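Electron transfer flavoprotein, alpha subunit (Thermotoga maritima, PDB 7KOE) probably shuttles electrons between redox partners through bound flavin-adenine dinucleotide, as electron transfer flavoproteins do. Local coordinates at residues E40-L45 with K64-K69; L46-E51 with K69-N74. All coordinates share one frame; numbering follows the deposited sequence.

Contact 1 pairs strand 40-46 with strand 65-69 in the seven-stranded parallel sheet of the electron transfer flavoprotein domain, and contact 2 joins the loops that leave these strands at the same end, as expected of neighbouring parallel strands. The segments alternate along the chain, with helix 51-60 completing the beta-alpha-beta unit between the strands. The centres are about 13 Å apart and K69 is common to both. Y67 OH, probably hydrogen-bonded to the N of L50, and V68 O, probably bonded to the N of G47, carry the pairing from sheet into loops, so the strand ends and the loops after them form one continuous unit.

Contact 1. Residues E40-L45 with K64-K69; sequences EVWGVL and KVLYVK
K64 lays the root of its side chain over the indole of W42, with K64 CB 3.7 Å from the centroid of the five-membered ring in a CH-pi contact on one face. With CG beside its own backbone N (chi1 -42°) and further bends at chi2 and chi4, the lysine passes the ring and turns its ammonium to the carboxylate of E40, where NZ and OE2 form a weak salt bridge at 3.5 Å. The same OE2 of E40 accepts W42 NE1 at 2.9 Å; the oxygen lies in the indole plane, although the nitrogen meets it from well above the carboxylate plane. One oxygen thus serves both partners and helps fix the rotation of the indole. At the six-membered ring, W42 CZ3 meets L66 CB obliquely at 3.6 Å, while F8 and Y92 also reach the indole. Were W42 replaced by an alanine, K64 and L66 would probably face a gap and E40 would probably lose its indole N-H partner.

Further on, the strands pair in parallel: L66 N donates to G43 O, and L45 N to L66 O at 2.8 Å. V44 and L66 share one sheet face. On the other, L45 CD2 comes obliquely to Y67 CD1 at 3.6 Å, and L45, V65 and Y67 touch helix 51-60, as expected for a beta-alpha-beta unit. The chemistry is therefore graded, from a charged, partly exposed beginning that satisfies a buried indole N-H to mainly apolar packing on both faces.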
loop_
_atom_site.group_PDB
_atom_site.type_symbol
_atom_site.label_atom_id
_atom_site.label_comp_id
_atom_site.label_asym_id
_atom_site.label_seq_id
_atom_site.Cartn_x
_atom_site.Cartn_y
_atom_site.Cartn_z
ATOM N N GLU B 40 43.509 29.136 -14.902
ATOM C CA GLU B 40 44.114 29.294 -16.217
ATOM C C GLU B 40 44.336 27.923 -16.841
ATOM O O GLU B 40 44.651 26.954 -16.147
ATOM C CB GLU B 40 45.440 30.054 -16.123
ATOM C CG GLU B 40 46.309 29.608 -14.958
ATOM C CD GLU B 40 47.726 30.128 -15.046
ATOM O OE1 GLU B 40 48.236 30.662 -14.040
ATOM O OE2 GLU B 40 48.333 29.999 -16.126
ATOM N N VAL B 41 44.186 27.852 -18.161
ATOM C CA VAL B 41 44.261 26.589 -18.893
ATOM C C VAL B 41 45.683 26.433 -19.417
ATOM O O VAL B 41 46.079 27.083 -20.385
ATOM C CB VAL B 41 43.242 26.538 -20.031
ATOM C CG1 VAL B 41 43.393 25.253 -20.834
ATOM C CG2 VAL B 41 41.844 26.680 -19.485
ATOM N N TRP B 42 46.452 25.549 -18.793
ATOM C CA TRP B 42 47.775 25.229 -19.299
ATOM C C TRP B 42 47.677 24.197 -20.418
ATOM O O TRP B 42 46.597 23.732 -20.787
ATOM C CB TRP B 42 48.667 24.711 -18.176
ATOM C CG TRP B 42 49.442 25.772 -17.493
ATOM C CD1 TRP B 42 49.015 27.025 -17.186
ATOM C CD2 TRP B 42 50.789 25.678 -17.021
ATOM N NE1 TRP B 42 50.010 27.720 -16.550
ATOM C CE2 TRP B 42 51.118 26.920 -16.452
ATOM C CE3 TRP B 42 51.754 24.669 -17.038
ATOM C CZ2 TRP B 42 52.357 27.172 -15.878
ATOM C CZ3 TRP B 42 52.989 24.925 -16.476
ATOM C CH2 TRP B 42 53.279 26.166 -15.905
ATOM N N GLY B 43 48.829 23.849 -20.978
ATOM C CA GLY B 43 48.926 22.733 -21.893
ATOM C C GLY B 43 50.270 22.055 -21.756
ATOM O O GLY B 43 51.308 22.703 -21.911
ATOM N N VAL B 44 50.280 20.762 -21.465
ATOM C CA VAL B 44 51.518 20.012 -21.295
ATOM C C VAL B 44 51.819 19.291 -22.596
ATOM O O VAL B 44 50.961 18.587 -23.139
ATOM C CB VAL B 44 51.421 19.023 -20.123
ATOM C CG1 VAL B 44 52.802 18.529 -19.745
ATOM C CG2 VAL B 44 50.757 19.684 -18.941
ATOM N N LEU B 45 53.034 19.467 -23.099
ATOM C CA LEU B 45 53.403 18.910 -24.387
ATOM C C LEU B 45 54.827 18.395 -24.274
ATOM O O LEU B 45 55.697 19.089 -23.741
ATOM C CB LEU B 45 53.271 19.968 -25.488
ATOM C CG LEU B 45 53.149 19.538 -26.949
ATOM C CD1 LEU B 45 52.352 20.586 -27.698
ATOM C CD2 LEU B 45 54.492 19.352 -27.604
ATOM N N LYS B 64 48.591 29.105 -21.102
ATOM C CA LYS B 64 50.029 28.916 -21.134
ATOM C C LYS B 64 50.286 27.539 -21.735
ATOM O O LYS B 64 49.363 26.743 -21.924
ATOM C CB LYS B 64 50.636 29.014 -19.729
ATOM C CG LYS B 64 50.074 30.140 -18.855
ATOM C CD LYS B 64 50.355 31.537 -19.352
ATOM C CE LYS B 64 49.757 32.581 -18.418
ATOM N NZ LYS B 64 50.426 32.573 -17.086
ATOM N N VAL B 65 51.544 27.248 -22.050
ATOM C CA VAL B 65 51.921 25.939 -22.577
ATOM C C VAL B 65 53.188 25.490 -21.863
ATOM O O VAL B 65 54.192 26.208 -21.862
ATOM C CB VAL B 65 52.131 25.952 -24.105
ATOM C CG1 VAL B 65 52.976 24.774 -24.562
ATOM C CG2 VAL B 65 50.794 25.925 -24.829
ATOM N N LEU B 66 53.138 24.320 -21.236
ATOM C CA LEU B 66 54.326 23.700 -20.659
ATOM C C LEU B 66 54.885 22.747 -21.706
ATOM O O LEU B 66 54.394 21.630 -21.873
ATOM C CB LEU B 66 53.984 22.987 -19.359
ATOM C CG LEU B 66 55.087 22.182 -18.681
ATOM C CD1 LEU B 66 56.298 23.047 -18.401
ATOM C CD2 LEU B 66 54.557 21.570 -17.404
ATOM N N TYR B 67 55.901 23.197 -22.433
ATOM C CA TYR B 67 56.459 22.433 -23.546
ATOM C C TYR B 67 57.707 21.722 -23.038
ATOM O O TYR B 67 58.819 22.240 -23.108
ATOM C CB TYR B 67 56.724 23.358 -24.729
ATOM C CG TYR B 67 57.398 22.760 -25.950
ATOM C CD1 TYR B 67 57.182 21.441 -26.330
ATOM C CD2 TYR B 67 58.195 23.549 -26.767
ATOM C CE1 TYR B 67 57.792 20.913 -27.455
ATOM C CE2 TYR B 67 58.795 23.033 -27.899
ATOM C CZ TYR B 67 58.595 21.713 -28.233
ATOM O OH TYR B 67 59.195 21.195 -29.355
ATOM N N VAL B 68 57.508 20.514 -22.519
ATOM C CA VAL B 68 58.596 19.700 -21.989
ATOM C C VAL B 68 59.415 19.157 -23.152
ATOM O O VAL B 68 58.860 18.643 -24.130
ATOM C CB VAL B 68 58.044 18.566 -21.109
ATOM C CG1 VAL B 68 59.170 17.777 -20.476
ATOM C CG2 VAL B 68 57.124 19.127 -20.041
ATOM N N LYS B 69 60.734 19.271 -23.050
ATOM C CA LYS B 69 61.638 18.998 -24.156
ATOM C C LYS B 69 62.485 17.772 -23.862
ATOM O O LYS B 69 63.242 17.762 -22.885
ATOM C CB LYS B 69 62.548 20.200 -24.408
ATOM C CG LYS B 69 61.858 21.521 -24.244
ATOM C CD LYS B 69 61.133 21.874 -25.511
ATOM C CE LYS B 69 62.102 22.134 -26.652
ATOM N NZ LYS B 69 63.065 23.229 -26.347
#

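Contact 2. Residues L46-E51 with K69-N74; sequences LGEGLE and KNREFN
E48 and K69 meet at about a right angle, the glutamate folded over the aliphatic part of the lysine. E48 bends sharply at chi2 (-101°), which brings OE1 to 3.3 Å from K69 CB, while the lysine, bent at three successive torsions, curls back so that its CE also lies beside the carboxylate. The ion pair itself is long, 3.9 Å from E48 OE1 to K69 NZ; E185, outside the two loops, makes the firmer salt bridge to this ammonium. R71 approaches from another side, its NE 3.7 Å from E48 CB, with that carbon at the edge of the guanidinium.

Deeper in the fold, L46 sets CD2 over one face of F73, 4.0 Å from the ring centroid. Both side chains have CG beside their own backbone N (chi1 -72° in each), which helps turn the phenyl to the leucine, and helix 78-84 packs on both. G47 lies next to F73; at its phi of 138° a side chain would run into the carbonyl oxygen of L46, which explains the glycine. Its O receives a CA-H...O contact from K69 CA at 3.5 Å. The chemistry is thus mixed: an apolar pair, close backbone packing and loose charge attraction all contribute.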
loop_
_atom_site.group_PDB
_atom_site.type_symbol
_atom_site.label_atom_id
_atom_site.label_comp_id
_atom_site.label_asym_id
_atom_site.label_seq_id
_atom_site.Cartn_x
_atom_site.Cartn_y
_atom_site.Cartn_z
ATOM N N LEU B 46 55.059 17.182 -24.763
ATOM C CA LEU B 46 56.322 16.485 -24.568
ATOM C C LEU B 46 56.925 16.146 -25.921
ATOM O O LEU B 46 56.243 15.594 -26.788
ATOM C CB LEU B 46 56.125 15.211 -23.741
ATOM C CG LEU B 46 55.830 15.339 -22.243
ATOM C CD1 LEU B 46 54.344 15.468 -21.967
ATOM C CD2 LEU B 46 56.383 14.145 -21.500
ATOM N N GLY B 47 58.197 16.474 -26.097
ATOM C CA GLY B 47 58.931 16.195 -27.308
ATOM C C GLY B 47 59.797 17.367 -27.692
ATOM O O GLY B 47 59.799 18.415 -27.039
ATOM N N GLU B 48 60.551 17.190 -28.772
ATOM C CA GLU B 48 61.384 18.243 -29.331
ATOM C C GLU B 48 60.987 18.497 -30.775
ATOM O O GLU B 48 60.719 17.557 -31.530
ATOM C CB GLU B 48 62.867 17.888 -29.253
ATOM C CG GLU B 48 63.480 18.149 -27.895
ATOM C CD GLU B 48 64.281 19.433 -27.862
ATOM O OE1 GLU B 48 64.845 19.754 -26.795
ATOM O OE2 GLU B 48 64.340 20.124 -28.900
ATOM N N GLY B 49 60.955 19.769 -31.154
ATOM C CA GLY B 49 60.566 20.126 -32.501
ATOM C C GLY B 49 59.076 20.222 -32.703
ATOM O O GLY B 49 58.580 19.884 -33.782
ATOM N N LEU B 50 58.340 20.668 -31.692
ATOM C CA LEU B 50 56.892 20.771 -31.770
ATOM C C LEU B 50 56.437 22.178 -31.424
ATOM O O LEU B 50 55.410 22.377 -30.769
ATOM C CB LEU B 50 56.228 19.747 -30.856
ATOM C CG LEU B 50 56.255 18.313 -31.375
ATOM C CD1 LEU B 50 56.286 17.354 -30.214
ATOM C CD2 LEU B 50 55.065 18.029 -32.273
ATOM N N GLU B 51 57.198 23.184 -31.858
ATOM C CA GLU B 51 56.750 24.564 -31.732
ATOM C C GLU B 51 55.678 24.910 -32.751
ATOM O O GLU B 51 54.965 25.902 -32.570
ATOM C CB GLU B 51 57.931 25.524 -31.876
ATOM C CG GLU B 51 58.904 25.491 -30.715
ATOM C CD GLU B 51 60.045 24.524 -30.942
ATOM O OE1 GLU B 51 60.057 23.858 -31.999
ATOM O OE2 GLU B 51 60.932 24.431 -30.069
ATOM N N LYS B 69 60.734 19.271 -23.050
ATOM C CA LYS B 69 61.638 18.998 -24.156
ATOM C C LYS B 69 62.485 17.772 -23.862
ATOM O O LYS B 69 63.242 17.762 -22.885
ATOM C CB LYS B 69 62.548 20.200 -24.408
ATOM C CG LYS B 69 61.858 21.521 -24.244
ATOM C CD LYS B 69 61.133 21.874 -25.511
ATOM C CE LYS B 69 62.102 22.134 -26.652
ATOM N NZ LYS B 69 63.065 23.229 -26.347
ATOM N N ASN B 70 62.365 16.758 -24.716
ATOM C CA ASN B 70 63.339 15.679 -24.790
ATOM C C ASN B 70 63.207 15.005 -26.149
ATOM O O ASN B 70 62.144 15.043 -26.772
ATOM C CB ASN B 70 63.171 14.650 -23.671
ATOM C CG ASN B 70 64.464 13.940 -23.355
ATOM O OD1 ASN B 70 65.482 14.186 -23.996
ATOM N ND2 ASN B 70 64.439 13.070 -22.355
ATOM N N ARG B 71 64.307 14.403 -26.605
ATOM C CA ARG B 71 64.309 13.735 -27.900
ATOM C C ARG B 71 63.602 12.389 -27.849
ATOM O O ARG B 71 63.051 11.942 -28.861
ATOM C CB ARG B 71 65.750 13.567 -28.398
ATOM C CG ARG B 71 65.900 13.155 -29.862
ATOM C CD ARG B 71 65.067 14.021 -30.800
ATOM N NE ARG B 71 65.347 15.447 -30.645
ATOM C CZ ARG B 71 66.263 16.111 -31.340
ATOM N NH1 ARG B 71 66.997 15.483 -32.248
ATOM N NH2 ARG B 71 66.445 17.407 -31.126
ATOM N N GLU B 72 63.588 11.740 -26.689
ATOM C CA GLU B 72 62.925 10.452 -26.532
ATOM C C GLU B 72 61.454 10.578 -26.155
ATOM O O GLU B 72 60.893 9.619 -25.621
ATOM C CB GLU B 72 63.647 9.588 -25.487
ATOM C CG GLU B 72 65.140 9.322 -25.736
ATOM C CD GLU B 72 66.054 10.438 -25.256
ATOM O OE1 GLU B 72 65.625 11.235 -24.400
ATOM O OE2 GLU B 72 67.203 10.517 -25.740
ATOM N N PHE B 73 60.817 11.721 -26.405
ATOM C CA PHE B 73 59.398 11.887 -26.125
ATOM C C PHE B 73 58.550 12.007 -27.382
ATOM O O PHE B 73 57.326 12.120 -27.272
ATOM C CB PHE B 73 59.154 13.118 -25.242
ATOM C CG PHE B 73 59.588 12.953 -23.811
ATOM C CD1 PHE B 73 59.896 11.707 -23.293
ATOM C CD2 PHE B 73 59.670 14.056 -22.980
ATOM C CE1 PHE B 73 60.295 11.570 -21.977
ATOM C CE2 PHE B 73 60.063 13.923 -21.664
ATOM C CZ PHE B 73 60.376 12.677 -21.163
ATOM N N ASN B 74 59.162 12.006 -28.568
ATOM C CA ASN B 74 58.378 12.071 -29.798
ATOM C C ASN B 74 57.666 10.753 -30.062
ATOM O O ASN B 74 56.503 10.741 -30.480
ATOM C CB ASN B 74 59.270 12.450 -30.978
ATOM C CG ASN B 74 60.111 13.674 -30.698
ATOM O OD1 ASN B 74 61.319 13.578 -30.490
ATOM N ND2 ASN B 74 59.474 14.838 -30.693
#